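PDB 2WQK: 5'-nucleotidase SURE from Aquifex aeolicus, which probably hydrolyses nucleoside 5'-monophosphates to the nucleoside and free phosphate, using one divalent metal cation per subunit. Local coordinates for residues L6-G11 with V32-R37; E50-R55 with Y62-G67; E171-K176 with N223-V228; E136-V141 with I164-Y169. All blocks are in the same frame, centred on the assembly; numbering follows the deposited sequence. Where two conformers were deposited one is given.

Interaction 1: residues L6-G11 with V32-R37; sequences LVNDDG and VVAPDR. With NA (sodium ion), chain D.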
loop_
_atom_site.group_PDB
_atom_site.type_symbol
_atom_site.label_atom_id
_atom_site.label_comp_id
_atom_site.label_asym_id
_atom_site.label_seq_id
_atom_site.Cartn_x
_atom_site.Cartn_y
_atom_site.Cartn_z
ATOM N N LEU A 6 0.054 13.253 22.826
ATOM C CA LEU A 6 0.245 11.810 22.775
ATOM C C LEU A 6 -0.164 11.309 21.411
ATOM O O LEU A 6 -1.292 11.538 20.941
ATOM C CB LEU A 6 -0.629 11.147 23.857
ATOM C CG LEU A 6 -0.669 9.614 23.890
ATOM C CD1 LEU A 6 0.726 8.999 24.013
ATOM C CD2 LEU A 6 -1.587 9.091 25.000
ATOM N N VAL A 7 0.767 10.598 20.767
ATOM C CA VAL A 7 0.563 10.050 19.433
ATOM C C VAL A 7 0.939 8.573 19.484
ATOM O O VAL A 7 1.488 8.081 20.474
ATOM C CB VAL A 7 1.431 10.789 18.375
ATOM C CG1 VAL A 7 1.180 12.297 18.475
ATOM C CG2 VAL A 7 2.926 10.446 18.527
ATOM N N ASN A 8 0.656 7.864 18.395
ATOM C CA ASN A 8 1.191 6.517 18.242
ATOM C C ASN A 8 1.262 6.161 16.751
ATOM O O ASN A 8 0.992 7.014 15.891
ATOM C CB ASN A 8 0.431 5.459 19.046
ATOM C CG ASN A 8 -0.873 5.003 18.372
ATOM O OD1 ASN A 8 -1.381 5.663 17.463
ATOM N ND2 ASN A 8 -1.446 3.885 18.859
ATOM N N ASP A 9 1.645 4.915 16.486
ATOM C CA ASP A 9 1.698 4.390 15.123
ATOM C C ASP A 9 0.668 3.292 14.836
ATOM O O ASP A 9 0.505 2.889 13.696
ATOM C CB ASP A 9 3.123 3.845 14.847
ATOM C CG ASP A 9 3.479 3.824 13.386
ATOM O OD1 ASP A 9 2.987 4.632 12.585
ATOM O OD2 ASP A 9 4.275 2.940 13.050
ATOM N N ASP A 10 0.038 2.754 15.881
ATOM C CA ASP A 10 -0.875 1.630 15.772
ATOM C C ASP A 10 -2.315 2.039 15.530
ATOM O O ASP A 10 -3.140 1.189 15.168
ATOM C CB ASP A 10 -0.770 0.762 17.031
ATOM C CG ASP A 10 0.649 0.229 17.265
ATOM O OD1 ASP A 10 1.279 -0.219 16.245
ATOM O OD2 ASP A 10 1.129 0.239 18.430
ATOM N N GLY A 11 -2.622 3.325 15.748
ATOM C CA GLY A 11 -3.990 3.814 15.582
ATOM C C GLY A 11 -4.598 4.265 16.909
ATOM O O GLY A 11 -4.265 3.763 17.973
ATOM N N VAL A 32 -4.661 13.765 22.549
ATOM C CA VAL A 32 -4.304 12.658 21.633
ATOM C C VAL A 32 -4.532 13.103 20.205
ATOM O O VAL A 32 -5.605 13.604 19.852
ATOM C CB VAL A 32 -5.165 11.413 21.857
ATOM C CG1 VAL A 32 -5.027 10.328 20.746
ATOM C CG2 VAL A 32 -4.850 10.823 23.215
ATOM N N VAL A 33 -3.524 12.846 19.369
ATOM C CA VAL A 33 -3.694 12.983 17.914
ATOM C C VAL A 33 -3.002 11.726 17.365
ATOM O O VAL A 33 -1.784 11.565 17.548
ATOM C CB VAL A 33 -3.033 14.272 17.352
ATOM C CG1 VAL A 33 -3.295 14.408 15.856
ATOM C CG2 VAL A 33 -3.567 15.504 18.115
ATOM N N ALA A 34 -3.780 10.850 16.748
ATOM C CA ALA A 34 -3.204 9.548 16.346
ATOM C C ALA A 34 -3.776 9.084 14.989
ATOM O O ALA A 34 -4.864 9.509 14.562
ATOM C CB ALA A 34 -3.479 8.505 17.425
ATOM N N PRO A 35 -3.030 8.211 14.302
ATOM C CA PRO A 35 -3.537 7.713 13.033
ATOM C C PRO A 35 -4.862 6.944 13.160
ATOM O O PRO A 35 -5.196 6.428 14.230
ATOM C CB PRO A 35 -2.416 6.762 12.543
ATOM C CG PRO A 35 -1.168 7.167 13.320
ATOM C CD PRO A 35 -1.722 7.646 14.674
ATOM N N ASP A 36 -5.599 6.842 12.060
ATOM C CA ASP A 36 -6.848 6.092 12.057
ATOM C C ASP A 36 -6.659 4.585 11.715
ATOM O O ASP A 36 -7.623 3.868 11.530
ATOM C CB ASP A 36 -7.836 6.705 11.073
ATOM C CG ASP A 36 -7.453 6.433 9.636
ATOM O OD1 ASP A 36 -6.231 6.393 9.376
ATOM O OD2 ASP A 36 -8.378 6.282 8.796
ATOM N N ARG A 37 -5.400 4.133 11.606
ATOM C CA ARG A 37 -5.063 2.776 11.159
ATOM C C ARG A 37 -3.644 2.483 11.610
ATOM O O ARG A 37 -2.875 3.363 11.976
ATOM C CB ARG A 37 -5.144 2.613 9.640
ATOM C CG ARG A 37 -4.110 3.409 8.862
ATOM C CD ARG A 37 -4.500 3.634 7.390
ATOM N NE ARG A 37 -5.660 4.519 7.248
ATOM C CZ ARG A 37 -6.315 4.754 6.113
ATOM N NH1 ARG A 37 -5.969 4.137 4.986
ATOM N NH2 ARG A 37 -7.327 5.592 6.113
HETATM NA NA NA D . 3.574 -0.315 15.798
HETATM O O HOH W 1 3.879 -2.726 16.092
#
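The carbonyl oxygen of Leu6 is held by two consecutive residues of the neighbouring parallel strand. Val33 N donates a hydrogen bond to Leu6 O at 3.0 Å, and Val32 CA adds a C-H...O contact to the same oxygen at 3.3 Å. Leu6 and Val32 run alongside one another, their CD2 and CG2 methyls 4.1 Å apart. One residue on, Val33 O is met by Val7, whose CG1 comes within 3.2 Å of it.

Beyond Val7 the chain leaves the strand, and Asn8 organises the turn. With CG between the backbone N and the carbonyl carbon (chi1 80°), the amide reaches Gly11 twice: OD1 accepts from Gly11 N in an Asx motif, while ND2 donates to Gly11 O at 3.0 Å from above the carbonyl plane. The same OD1 rests against Ala34 CB and Pro35 CD. Pro35 CD also sits 3.0 Å from Asn8 O, a buried oxygen with no hydrogen-bonding partner. Gly11 itself, at a phi of 114° that calls for glycine, lays its CA against Pro35 O. The turn so fixed presents Asp10, whose OD1 binds the sodium ion at 2.3 Å beside Ser40, Asn94 and water; its OD2 accepts from Glu95 N. The sodium lies where a divalent cation is predicted to bind, a site that probably also includes Asp9.

These strands belong to the beta-alpha-beta unit 3-7, 15-24, 29-35 of a Rossmann-like sheet. Ile17 of helix 15-24 packs on Leu6, Asn8 and Ala34, helix 69-80 packs on Val7, Val33 and Pro35, and strands 88-94 and 61-64 continue the sheet.

Interaction 2: residues E50-R55 with Y62-G67; sequences EPLKMR and YTVIDG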
loop_
_atom_site.group_PDB
_atom_site.type_symbol
_atom_site.label_atom_id
_atom_site.label_comp_id
_atom_site.label_asym_id
_atom_site.label_seq_id
_atom_site.Cartn_x
_atom_site.Cartn_y
_atom_site.Cartn_z
ATOM N N GLU A 50 0.258 15.891 0.042
ATOM C CA GLU A 50 -1.184 15.641 0.017
ATOM C C GLU A 50 -1.733 16.216 1.309
ATOM O O GLU A 50 -1.017 16.283 2.325
ATOM C CB GLU A 50 -1.547 14.132 0.006
ATOM C CG GLU A 50 -1.131 13.315 -1.251
ATOM C CD GLU A 50 -1.979 13.546 -2.509
ATOM O OE1 GLU A 50 -3.025 14.260 -2.475
ATOM O OE2 GLU A 50 -1.552 12.983 -3.557
ATOM N N PRO A 51 -3.000 16.596 1.278
ATOM C CA PRO A 51 -3.678 17.077 2.472
ATOM C C PRO A 51 -4.123 15.929 3.358
ATOM O O PRO A 51 -4.117 14.772 2.937
ATOM C CB PRO A 51 -4.880 17.801 1.898
ATOM C CG PRO A 51 -5.208 17.073 0.706
ATOM C CD PRO A 51 -3.893 16.604 0.109
ATOM N N LEU A 52 -4.515 16.286 4.577
ATOM C CA LEU A 52 -4.804 15.334 5.626
ATOM C C LEU A 52 -6.120 15.691 6.306
ATOM O O LEU A 52 -6.289 16.820 6.755
ATOM C CB LEU A 52 -3.676 15.366 6.656
ATOM C CG LEU A 52 -2.315 14.846 6.167
ATOM C CD1 LEU A 52 -1.206 15.306 7.130
ATOM C CD2 LEU A 52 -2.364 13.351 5.984
ATOM N N LYS A 53 -7.034 14.737 6.357
ATOM C CA LYS A 53 -8.255 14.932 7.119
ATOM C C LYS A 53 -7.935 14.698 8.594
ATOM O O LYS A 53 -7.249 13.749 8.945
ATOM C CB LYS A 53 -9.326 13.960 6.680
ATOM C CG LYS A 53 -9.784 14.109 5.229
ATOM C CD LYS A 53 -11.068 13.294 4.994
ATOM C CE LYS A 53 -10.851 11.812 5.030
ATOM N NZ LYS A 53 -12.119 11.113 4.691
ATOM N N MET A 54 -8.481 15.552 9.448
ATOM C CA MET A 54 -8.337 15.325 10.901
ATOM C C MET A 54 -9.710 15.467 11.506
ATOM O O MET A 54 -10.384 16.476 11.247
ATOM C CB MET A 54 -7.289 16.267 11.532
ATOM C CG MET A 54 -7.060 16.041 13.072
ATOM S SD MET A 54 -5.645 16.953 13.710
ATOM C CE MET A 54 -5.866 18.602 13.091
ATOM N N ARG A 55 -10.099 14.441 12.266
ATOM C CA ARG A 55 -11.455 14.289 12.807
ATOM C C ARG A 55 -11.410 14.260 14.327
ATOM O O ARG A 55 -10.577 13.557 14.911
ATOM C CB ARG A 55 -12.029 12.945 12.354
ATOM C CG ARG A 55 -12.352 12.872 10.878
ATOM C CD ARG A 55 -13.647 13.601 10.582
ATOM N NE ARG A 55 -13.974 13.595 9.160
ATOM C CZ ARG A 55 -13.394 14.369 8.252
ATOM N NH1 ARG A 55 -12.435 15.228 8.584
ATOM N NH2 ARG A 55 -13.780 14.268 7.000
ATOM N N TYR A 62 -8.200 13.279 18.802
ATOM C CA TYR A 62 -8.326 13.505 17.358
ATOM C C TYR A 62 -7.634 12.392 16.605
ATOM O O TYR A 62 -6.682 11.783 17.100
ATOM C CB TYR A 62 -7.634 14.790 16.957
ATOM C CG TYR A 62 -8.312 16.006 17.515
ATOM C CD1 TYR A 62 -9.242 16.725 16.741
ATOM C CD2 TYR A 62 -8.029 16.430 18.805
ATOM C CE1 TYR A 62 -9.881 17.852 17.277
ATOM C CE2 TYR A 62 -8.692 17.535 19.354
ATOM C CZ TYR A 62 -9.593 18.246 18.577
ATOM O OH TYR A 62 -10.219 19.346 19.154
ATOM N N THR A 63 -8.139 12.123 15.413
ATOM C CA THR A 63 -7.423 11.219 14.525
ATOM C C THR A 63 -7.111 11.910 13.215
ATOM O O THR A 63 -7.905 12.703 12.696
ATOM C CB THR A 63 -8.207 9.907 14.253
ATOM O OG1 THR A 63 -7.393 8.996 13.489
ATOM C CG2 THR A 63 -9.585 10.120 13.560
ATOM N N VAL A 64 -5.935 11.558 12.680
ATOM C CA VAL A 64 -5.515 12.025 11.375
ATOM C C VAL A 64 -5.648 10.823 10.406
ATOM O O VAL A 64 -5.028 9.767 10.586
ATOM C CB VAL A 64 -4.054 12.582 11.351
ATOM C CG1 VAL A 64 -3.724 13.102 9.940
ATOM C CG2 VAL A 64 -3.845 13.697 12.375
ATOM N N ILE A 65 -6.512 10.986 9.414
ATOM C CA ILE A 65 -6.832 9.908 8.497
ATOM C C ILE A 65 -5.623 9.616 7.586
ATOM O O ILE A 65 -5.162 10.477 6.861
ATOM C CB ILE A 65 -8.090 10.246 7.653
ATOM C CG1 ILE A 65 -9.273 10.586 8.594
ATOM C CG2 ILE A 65 -8.426 9.059 6.748
ATOM C CD1 ILE A 65 -9.608 9.505 9.554
ATOM N N ASP A 66 -5.081 8.411 7.735
ATOM C CA ASP A 66 -3.849 8.000 7.065
ATOM C C ASP A 66 -2.657 8.932 7.405
ATOM O O ASP A 66 -1.704 9.076 6.629
ATOM C CB ASP A 66 -4.072 7.878 5.550
ATOM C CG ASP A 66 -3.012 7.040 4.891
ATOM O OD1 ASP A 66 -2.446 6.162 5.569
ATOM O OD2 ASP A 66 -2.704 7.299 3.705
ATOM N N GLY A 67 -2.669 9.515 8.611
ATOM C CA GLY A 67 -1.609 10.420 9.070
ATOM C C GLY A 67 -0.507 9.651 9.764
ATOM O O GLY A 67 -0.767 8.847 10.653
HETATM O O HOH W 2 -6.389 12.263 5.173
#
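Met54 and Val64 are paired as antiparallel, non-hydrogen-bonded neighbours, their CA atoms only 4.4 Å apart, and both side chains stand on the face of the sheet where they also touch Val33 of strand 29-35. Met54 CG lies anti to the backbone N (chi1 -178°), which lays the thioether across the valine, with SD 4.0 Å from Val64 CG2. The same sulfur forms a Met-aromatic contact with Tyr62, 5.5 Å from the ring centroid and approached obliquely, 46° off the normal. Leu52 crosses the other branch of Val64, its CB meeting CG1.

Arg55 and Thr63 form the hydrogen-bonded pair of the other face. Here only the bases touch, Arg55 CB against Thr63 CG2 at 3.9 Å, because the arginine bends away at chi2 (-77°) and Thr63 turns OG1 to Ala34 O. Paired bonds between their backbones, including Arg55 N to Thr63 O at 2.8 Å, close the ring, and Ile65 N adds a third to Lys53 O. Lys53 crosses Ile65, its CB touching CG1 and its CE approaching CG2. Next to them a water accepts from Lys53 N at 2.8 Å and lies 2.7 Å from Ile65 O, where a type II turn from Val64 to Gly67 carries the chain away.

Lys53 NZ donates to Thr49 O of the third subunit, and Arg55, in one of two modelled conformers, pairs with Asp194 of the second subunit, whose strand continues the sheet through Leu52 and Lys53. The chemistry is thus divided: aliphatic and sulfur groups pack against helix 69-80 within the subunit, whereas the charged ends join subunits.

Interaction 3: residues E171-K176 with N223-V228; sequences EIKGIK and NGYVSV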
loop_
_atom_site.group_PDB
_atom_site.type_symbol
_atom_site.label_atom_id
_atom_site.label_comp_id
_atom_site.label_asym_id
_atom_site.label_seq_id
_atom_site.Cartn_x
_atom_site.Cartn_y
_atom_site.Cartn_z
ATOM N N GLU A 171 6.176 -6.911 39.264
ATOM C CA GLU A 171 7.212 -7.846 38.850
ATOM C C GLU A 171 8.351 -7.178 38.053
ATOM O O GLU A 171 9.363 -7.804 37.813
ATOM C CB GLU A 171 6.623 -8.960 37.986
ATOM C CG GLU A 171 5.709 -9.948 38.739
ATOM C CD GLU A 171 6.460 -10.791 39.770
ATOM O OE1 GLU A 171 7.716 -10.845 39.771
ATOM O OE2 GLU A 171 5.765 -11.422 40.592
ATOM N N ILE A 172 8.170 -5.925 37.646
ATOM C CA ILE A 172 9.263 -5.206 36.950
ATOM C C ILE A 172 10.418 -5.064 37.942
ATOM O O ILE A 172 10.208 -4.630 39.095
ATOM C CB ILE A 172 8.797 -3.807 36.501
ATOM C CG1 ILE A 172 7.715 -3.919 35.428
ATOM C CG2 ILE A 172 10.006 -2.949 36.016
ATOM C CD1 ILE A 172 8.228 -4.267 34.002
ATOM N N LYS A 173 11.630 -5.411 37.516
ATOM C CA LYS A 173 12.747 -5.442 38.438
ATOM C C LYS A 173 13.320 -4.071 38.743
ATOM O O LYS A 173 13.945 -3.865 39.791
ATOM C CB LYS A 173 13.853 -6.372 37.953
ATOM C CG LYS A 173 13.467 -7.805 37.777
ATOM C CD LYS A 173 14.731 -8.637 37.628
ATOM C CE LYS A 173 14.469 -10.027 37.132
ATOM N NZ LYS A 173 15.736 -10.476 36.476
ATOM N N GLY A 174 13.155 -3.137 37.803
ATOM C CA GLY A 174 13.699 -1.827 37.986
ATOM C C GLY A 174 13.744 -1.176 36.613
ATOM O O GLY A 174 13.253 -1.743 35.642
ATOM N N ILE A 175 14.330 0.001 36.609
ATOM C CA ILE A 175 14.530 0.804 35.380
ATOM C C ILE A 175 16.030 0.984 35.229
ATOM O O ILE A 175 16.721 1.394 36.171
ATOM C CB ILE A 175 13.816 2.183 35.508
ATOM C CG1 ILE A 175 12.295 2.003 35.746
ATOM C CG2 ILE A 175 14.080 3.109 34.275
ATOM C CD1 ILE A 175 11.564 3.289 36.016
ATOM N N LYS A 176 16.519 0.740 34.008
ATOM C CA LYS A 176 17.910 0.913 33.661
ATOM C C LYS A 176 18.067 1.870 32.475
ATOM O O LYS A 176 17.359 1.757 31.490
ATOM C CB LYS A 176 18.523 -0.436 33.266
ATOM C CG LYS A 176 18.649 -1.424 34.441
ATOM C CD LYS A 176 19.200 -2.746 33.985
ATOM C CE LYS A 176 20.671 -2.668 33.664
ATOM N NZ LYS A 176 21.539 -2.180 34.788
ATOM N N ASN A 223 15.866 -9.325 30.732
ATOM C CA ASN A 223 16.057 -9.638 32.145
ATOM C C ASN A 223 15.060 -8.974 33.087
ATOM O O ASN A 223 15.270 -8.959 34.308
ATOM C CB ASN A 223 17.493 -9.330 32.538
ATOM C CG ASN A 223 18.481 -10.356 31.944
ATOM O OD1 ASN A 223 18.667 -11.451 32.534
ATOM N ND2 ASN A 223 19.088 -10.052 30.779
ATOM N N GLY A 224 13.977 -8.414 32.541
ATOM C CA GLY A 224 12.880 -7.914 33.368
ATOM C C GLY A 224 12.999 -6.495 33.876
ATOM O O GLY A 224 12.273 -6.081 34.765
ATOM N N TYR A 225 13.883 -5.709 33.249
ATOM C CA TYR A 225 14.039 -4.309 33.576
ATOM C C TYR A 225 13.463 -3.447 32.429
ATOM O O TYR A 225 13.536 -3.817 31.254
ATOM C CB TYR A 225 15.512 -3.953 33.691
ATOM C CG TYR A 225 16.213 -4.639 34.824
ATOM C CD1 TYR A 225 16.236 -4.066 36.067
ATOM C CD2 TYR A 225 16.896 -5.813 34.606
ATOM C CE1 TYR A 225 16.902 -4.712 37.146
ATOM C CE2 TYR A 225 17.551 -6.456 35.646
ATOM C CZ TYR A 225 17.556 -5.890 36.899
ATOM O OH TYR A 225 18.212 -6.571 37.925
ATOM N N VAL A 226 12.969 -2.275 32.793
ATOM C CA VAL A 226 12.657 -1.234 31.814
ATOM C C VAL A 226 13.986 -0.716 31.265
ATOM O O VAL A 226 14.965 -0.542 32.005
ATOM C CB VAL A 226 11.884 -0.077 32.449
ATOM C CG1 VAL A 226 11.640 1.044 31.428
ATOM C CG2 VAL A 226 10.555 -0.613 32.996
ATOM N N SER A 227 14.020 -0.515 29.937
ATOM C CA SER A 227 15.150 0.100 29.260
ATOM C C SER A 227 14.806 1.533 28.893
ATOM O O SER A 227 13.797 1.755 28.231
ATOM C CB SER A 227 15.410 -0.650 27.951
ATOM O OG SER A 227 16.277 0.073 27.099
ATOM N N VAL A 228 15.690 2.462 29.249
ATOM C CA VAL A 228 15.562 3.856 28.800
ATOM C C VAL A 228 16.877 4.236 28.111
ATOM O O VAL A 228 17.900 4.330 28.762
ATOM C CB VAL A 228 15.289 4.831 29.965
ATOM C CG1 VAL A 228 15.158 6.250 29.424
ATOM C CG2 VAL A 228 14.055 4.409 30.830
HETATM O O HOH W 3 17.075 -12.237 34.539
HETATM O O HOH W 4 18.912 -9.438 37.025
#
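Strand 174-177, outermost in the chain's mixed sheet, pairs in parallel with strand 225-232, and a tyrosine clasped by two lysines lies beside the pairing. Lys173 CB lies over one face of the Tyr225 ring, 3.9 Å from its centroid, and Lys176 CD lies over the opposite face at the same distance. Both are CH-pi contacts displaced toward the rim. Lys176 bends at chi3 (73°) and chi4, which brings NZ above the ring at 5.7 Å, at most a weak cation-pi attraction.

Lys173, extended beyond CG, instead carries its ammonium group to Asn223 O at 2.7 Å. Asn223 directly follows helix 217-222, which a Schellman motif closes with Gly224 as its C-prime residue, and Gly224 O in turn accepts from Lys173 N at 2.9 Å. An alanine in place of Tyr225 would take away the ring and is likely to cost both lysine stems their shared CH-pi surface, opening a gap between them.

The ladder runs on through Val226 N to Gly174 O and Lys176 N to Val226 O. On the face turned to helix 135-152, Ile175 lies beside Val226 and crosses Val228, CG2 to CG2 at 3.7 Å.

Interaction 4: residues E136-V141 with I164-Y169; sequences EEIAKV and IPNLRY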
loop_
_atom_site.group_PDB
_atom_site.type_symbol
_atom_site.label_atom_id
_atom_site.label_comp_id
_atom_site.label_asym_id
_atom_site.label_seq_id
_atom_site.Cartn_x
_atom_site.Cartn_y
_atom_site.Cartn_z
ATOM N N GLU A 136 -2.132 -1.999 30.478
ATOM C CA GLU A 136 -2.423 -1.208 31.673
ATOM C C GLU A 136 -1.370 -1.321 32.751
ATOM O O GLU A 136 -1.121 -0.339 33.448
ATOM C CB GLU A 136 -3.799 -1.542 32.248
ATOM C CG GLU A 136 -4.891 -1.236 31.282
ATOM C CD GLU A 136 -6.272 -1.423 31.883
ATOM O OE1 GLU A 136 -6.375 -1.994 32.978
ATOM O OE2 GLU A 136 -7.233 -0.993 31.239
ATOM N N GLU A 137 -0.746 -2.495 32.890
ATOM C CA GLU A 137 0.379 -2.642 33.783
ATOM C C GLU A 137 1.570 -1.823 33.282
ATOM O O GLU A 137 2.227 -1.145 34.043
ATOM C CB GLU A 137 0.804 -4.103 33.914
ATOM C CG GLU A 137 -0.273 -5.016 34.557
ATOM C CD GLU A 137 -0.523 -4.674 35.996
ATOM O OE1 GLU A 137 0.415 -4.394 36.742
ATOM O OE2 GLU A 137 -1.704 -4.700 36.402
ATOM N N ILE A 138 1.836 -1.908 31.987
ATOM C CA ILE A 138 2.945 -1.161 31.398
ATOM C C ILE A 138 2.768 0.346 31.576
ATOM O O ILE A 138 3.742 1.072 31.850
ATOM C CB ILE A 138 3.133 -1.541 29.906
ATOM C CG1 ILE A 138 3.697 -2.962 29.826
ATOM C CG2 ILE A 138 4.052 -0.543 29.151
ATOM C CD1 ILE A 138 3.674 -3.591 28.429
ATOM N N ALA A 139 1.529 0.822 31.452
ATOM C CA ALA A 139 1.277 2.266 31.569
ATOM C C ALA A 139 1.678 2.800 32.924
ATOM O O ALA A 139 2.061 3.954 33.059
ATOM C CB ALA A 139 -0.200 2.629 31.262
ATOM N N LYS A 140 1.581 1.949 33.956
ATOM C CA LYS A 140 1.963 2.395 35.299
ATOM C C LYS A 140 3.435 2.826 35.358
ATOM O O LYS A 140 3.747 3.859 35.949
ATOM C CB LYS A 140 1.704 1.295 36.342
ATOM C CG LYS A 140 0.232 0.931 36.451
ATOM C CD LYS A 140 0.025 -0.292 37.343
ATOM C CE LYS A 140 -1.429 -0.655 37.440
ATOM N NZ LYS A 140 -1.567 -1.959 38.213
ATOM N N VAL A 141 4.336 2.057 34.726
ATOM C CA VAL A 141 5.723 2.471 34.776
ATOM C C VAL A 141 5.958 3.674 33.819
ATOM O O VAL A 141 6.765 4.543 34.127
ATOM C CB VAL A 141 6.706 1.312 34.649
ATOM C CG1 VAL A 141 6.792 0.854 33.257
ATOM C CG2 VAL A 141 8.074 1.716 35.264
ATOM N N ILE A 164 9.424 -1.550 27.693
ATOM C CA ILE A 164 8.959 -2.116 28.975
ATOM C C ILE A 164 8.619 -3.578 28.791
ATOM O O ILE A 164 7.845 -3.924 27.923
ATOM C CB ILE A 164 7.707 -1.386 29.503
ATOM C CG1 ILE A 164 7.876 0.140 29.503
ATOM C CG2 ILE A 164 7.297 -1.920 30.891
ATOM C CD1 ILE A 164 7.373 0.827 28.169
ATOM N N PRO A 165 9.195 -4.450 29.634
ATOM C CA PRO A 165 8.816 -5.865 29.600
ATOM C C PRO A 165 7.328 -6.112 29.857
ATOM O O PRO A 165 6.695 -5.360 30.592
ATOM C CB PRO A 165 9.596 -6.464 30.787
ATOM C CG PRO A 165 10.587 -5.565 31.191
ATOM C CD PRO A 165 10.211 -4.178 30.654
ATOM N N ASN A 166 6.809 -7.193 29.279
ATOM C CA ASN A 166 5.423 -7.564 29.473
ATOM C C ASN A 166 5.253 -8.300 30.784
ATOM O O ASN A 166 5.107 -9.529 30.804
ATOM C CB ASN A 166 4.923 -8.412 28.320
ATOM C CG ASN A 166 3.440 -8.639 28.372
ATOM O OD1 ASN A 166 2.718 -7.831 28.931
ATOM N ND2 ASN A 166 2.975 -9.740 27.771
ATOM N N LEU A 167 5.326 -7.536 31.862
ATOM C CA LEU A 167 5.188 -8.052 33.212
ATOM C C LEU A 167 4.198 -7.225 33.998
ATOM O O LEU A 167 3.969 -6.042 33.717
ATOM C CB LEU A 167 6.533 -7.970 33.921
ATOM C CG LEU A 167 7.672 -8.857 33.423
ATOM C CD1 LEU A 167 9.013 -8.431 34.030
ATOM C CD2 LEU A 167 7.389 -10.323 33.724
ATOM N N ARG A 168 3.631 -7.830 35.046
ATOM C CA ARG A 168 2.907 -7.024 35.985
ATOM C C ARG A 168 3.816 -5.978 36.596
ATOM O O ARG A 168 5.018 -6.210 36.775
ATOM C CB ARG A 168 2.317 -7.900 37.102
ATOM C CG ARG A 168 1.229 -8.795 36.628
ATOM C CD ARG A 168 0.651 -9.631 37.791
ATOM N NE ARG A 168 0.424 -8.815 38.993
ATOM C CZ ARG A 168 1.162 -8.831 40.107
ATOM N NH1 ARG A 168 2.212 -9.643 40.248
ATOM N NH2 ARG A 168 0.840 -8.020 41.106
ATOM N N TYR A 169 3.238 -4.817 36.922
ATOM C CA TYR A 169 3.986 -3.697 37.476
ATOM C C TYR A 169 4.873 -4.107 38.638
ATOM O O TYR A 169 6.032 -3.769 38.715
ATOM C CB TYR A 169 3.021 -2.591 37.890
ATOM C CG TYR A 169 3.599 -1.356 38.520
ATOM C CD1 TYR A 169 4.386 -0.478 37.778
ATOM C CD2 TYR A 169 3.272 -0.989 39.823
ATOM C CE1 TYR A 169 4.872 0.669 38.319
ATOM C CE2 TYR A 169 3.768 0.165 40.384
ATOM C CZ TYR A 169 4.570 1.002 39.627
ATOM O OH TYR A 169 5.055 2.173 40.193
#
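Glu137, near the start of helix 135-152, accepts a hydrogen bond from Tyr169 N, joining the helix of the beta-alpha-beta unit 122-128, 135-152, 158-165 to the chain just past its last strand. The bond is nearly straight, 2.9 Å from Tyr169 N to Glu137 OE1 with 172° at the hydrogen, and uses the anti lone pair of that oxygen. A bend at chi2 (-67°) folds the carboxylate back to meet the amide, and OE1 also touches Tyr169 CB.

The tyrosine ring leans on the helix one turn further along: Lys140 CB lies over one face, 3.9 Å from the centroid, and Val141 CB approaches CE1. Deeper in, Ile164 is wedged between two helix residues. Its CD1 meets Ile138 CG2 at 3.7 Å, while its CG2 meets CG1 of Val141, the two side chains overlapping while running in opposite senses.

A second shell sets these groups. Lys140 NZ forms a salt bridge with Glu137 OE2 at 3.3 Å from above the carboxylate plane, and its charge probably favours the ionised carboxylate. Asp144 takes the hydrogen bond of Tyr169 OH, so the ring is held at its outer end as well. Asn166 ties the bend after the strand to Met134 N and Asn132 O. Were Glu137 replaced by alanine, Tyr169 N would probably lose its acceptor, leaving the ammonium group of Lys140 without its charged mate as well.

Behind this layer Val226 of the adjoining strand packs against both Val141 and Ile164, whose CD1 is twisted to a chi2 of 92°, away from a staggered value.

From the N terminus, interaction 1 comes first, joining strands 3-7 and 29-35 across the intervening helix. Interaction 2 then closes the short hairpin 52-58/61-64, which adds to the same sheet beside strand 29-35; the two contacts touch where Ala34 O meets Thr63 OG1. Much later, interaction 4 joins helix 135-152 to the chain leaving strand 158-165. Interaction 3, starting almost at once, spans the long excursion from 171-176 to 223-228 and ends at the sheet's other border. The four loops follow in series, none nesting or crossing. Interactions 3 and 4 meet around Pro165 and Val141, whereas interactions 2 and 3 lie at far ends, centres about 36 Å apart.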